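Local coordinates for protein sortase, SrtB family (Streptococcus pneumoniae PCS8235, PDB 4Y4Q) that probably acts as a cysteine transpeptidase of the sortase B family in the formation of the type II pilus, at residues 118-122 with 123-127. Residues are numbered along the deposited sequence; the frame is centred on the assembly and turned at random.
Sequences PKFED and FNTII
F120 and T125 meet where the loop leading out of strand 110-112 turns into strand 124-129, and their side chains cross at about a right angle. The methyl CG2 of T125 approaches the phenyl ring obliquely, 3.7 Å from CE2 of F120, while OG1 of the same threonine merely passes CD2 of F120 at 3.8 Å. With chi1 at -56°, OG1 of T125 lies beside the backbone N, on the side of the loop, and CG2 takes the position anti to that nitrogen. OG1 is still 4.1 Å from the carbonyl oxygen of D122; one water joins the two oxygens, and a second joins OG1 to N of D122. The first donates to O of D122 over 2.9 Å and also bonds OG1 of T125; the second accepts from N of D122 and reaches OG1 of T125 at 3.1 Å. The carboxylate of D122 takes another course, its OD2 accepting hydrogen bonds from N117 N and N116 ND2, which tie the bend back to the earlier part of the same loop. F123 carries its ring away from the bend onto helix 190-202, whereas F120 packs on L112 and I219 of the sortase β-barrel. T125 therefore works in two ways: its methyl packs against F120, and the hydroxyl of this buried residue reaches the backbone of D122 through two waters, linking loop to strand start without a direct hydrogen bond.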
loop_
_atom_site.group_PDB
_atom_site.type_symbol
_atom_site.label_atom_id
_atom_site.label_comp_id
_atom_site.label_asym_id
_atom_site.label_seq_id
_atom_site.Cartn_x
_atom_site.Cartn_y
_atom_site.Cartn_z
ATOM N N PRO A 118 -7.210 -11.353 -2.343
ATOM C CA PRO A 118 -7.673 -10.171 -3.080
ATOM C C PRO A 118 -8.775 -9.395 -2.356
ATOM O O PRO A 118 -9.158 -8.323 -2.832
ATOM C CB PRO A 118 -8.219 -10.765 -4.387
ATOM C CG PRO A 118 -8.653 -12.151 -4.006
ATOM C CD PRO A 118 -7.654 -12.613 -2.971
ATOM N N LYS A 119 -9.280 -9.927 -1.245
ATOM C CA LYS A 119 -10.286 -9.221 -0.456
ATOM C C LYS A 119 -9.701 -8.664 0.835
ATOM O O LYS A 119 -10.433 -8.431 1.797
ATOM C CB LYS A 119 -11.460 -10.141 -0.129
ATOM C CG LYS A 119 -12.291 -10.550 -1.323
ATOM C CD LYS A 119 -13.276 -11.660 -0.935
ATOM C CE LYS A 119 -14.257 -11.959 -2.060
ATOM N NZ LYS A 119 -13.566 -12.005 -3.379
ATOM N N PHE A 120 -8.386 -8.451 0.847
ATOM C CA PHE A 120 -7.687 -7.861 1.994
ATOM C C PHE A 120 -7.964 -8.556 3.335
ATOM O O PHE A 120 -8.040 -7.906 4.378
ATOM C CB PHE A 120 -7.978 -6.363 2.082
ATOM C CG PHE A 120 -7.350 -5.574 0.971
ATOM C CD1 PHE A 120 -7.940 -5.524 -0.282
ATOM C CD2 PHE A 120 -6.147 -4.914 1.168
ATOM C CE1 PHE A 120 -7.349 -4.816 -1.317
ATOM C CE2 PHE A 120 -5.551 -4.211 0.137
ATOM C CZ PHE A 120 -6.158 -4.161 -1.108
ATOM N N GLU A 121 -8.106 -9.875 3.297
ATOM C CA GLU A 121 -8.306 -10.658 4.509
ATOM C C GLU A 121 -7.005 -10.915 5.266
ATOM O O GLU A 121 -7.026 -11.214 6.467
ATOM C CB GLU A 121 -8.970 -11.993 4.165
ATOM C CG GLU A 121 -10.339 -11.832 3.532
ATOM C CD GLU A 121 -11.084 -13.145 3.402
ATOM O OE1 GLU A 121 -10.662 -14.140 4.039
ATOM O OE2 GLU A 121 -12.091 -13.173 2.660
ATOM N N ASP A 122 -5.880 -10.813 4.565
ATOM C CA ASP A 122 -4.585 -11.155 5.152
ATOM C C ASP A 122 -4.169 -10.066 6.130
ATOM O O ASP A 122 -4.649 -8.930 6.035
ATOM C CB ASP A 122 -3.508 -11.276 4.068
ATOM C CG ASP A 122 -3.696 -12.496 3.173
ATOM O OD1 ASP A 122 -4.407 -13.443 3.580
ATOM O OD2 ASP A 122 -3.113 -12.504 2.061
ATOM N N PHE A 123 -3.269 -10.415 7.049
ATOM C CA PHE A 123 -2.748 -9.466 8.016
ATOM C C PHE A 123 -2.002 -8.342 7.307
ATOM O O PHE A 123 -2.344 -7.174 7.464
ATOM C CB PHE A 123 -1.821 -10.154 9.027
ATOM C CG PHE A 123 -0.946 -9.186 9.774
ATOM C CD1 PHE A 123 -1.492 -8.332 10.732
ATOM C CD2 PHE A 123 0.413 -9.100 9.495
ATOM C CE1 PHE A 123 -0.686 -7.418 11.408
ATOM C CE2 PHE A 123 1.221 -8.191 10.167
ATOM C CZ PHE A 123 0.671 -7.346 11.119
ATOM N N ASN A 124 -1.006 -8.705 6.509
ATOM C CA ASN A 124 -0.279 -7.722 5.720
ATOM C C ASN A 124 -0.514 -7.930 4.228
ATOM O O ASN A 124 -0.317 -9.025 3.704
ATOM C CB ASN A 124 1.218 -7.782 6.031
ATOM C CG ASN A 124 1.811 -9.152 5.772
ATOM O OD1 ASN A 124 1.204 -10.176 6.088
ATOM N ND2 ASN A 124 3.007 -9.180 5.193
ATOM N N THR A 125 -0.933 -6.867 3.550
ATOM C CA THR A 125 -1.157 -6.912 2.106
ATOM C C THR A 125 -0.206 -5.936 1.433
ATOM O O THR A 125 -0.157 -4.743 1.787
ATOM C CB THR A 125 -2.588 -6.489 1.742
ATOM O OG1 THR A 125 -3.541 -7.309 2.441
ATOM C CG2 THR A 125 -2.805 -6.623 0.241
ATOM N N ILE A 126 0.544 -6.428 0.455
ATOM C CA ILE A 126 1.561 -5.600 -0.184
ATOM C C ILE A 126 1.085 -5.229 -1.581
ATOM O O ILE A 126 0.674 -6.099 -2.367
ATOM C CB ILE A 126 2.918 -6.327 -0.248
ATOM C CG1 ILE A 126 3.323 -6.780 1.160
ATOM C CG2 ILE A 126 3.994 -5.436 -0.875
ATOM C CD1 ILE A 126 4.638 -7.510 1.216
ATOM N N ILE A 127 1.099 -3.931 -1.874
ATOM C CA ILE A 127 0.607 -3.443 -3.160
ATOM C C ILE A 127 1.689 -2.602 -3.840
ATOM O O ILE A 127 2.400 -1.842 -3.177
ATOM C CB ILE A 127 -0.719 -2.673 -2.990
ATOM C CG1 ILE A 127 -0.523 -1.408 -2.176
ATOM C CG2 ILE A 127 -1.755 -3.532 -2.263
ATOM C CD1 ILE A 127 -1.823 -0.660 -1.938
HETATM O O HOH W 1 -4.232 -6.461 4.657
HETATM O O HOH W 2 -4.944 -9.897 1.632
#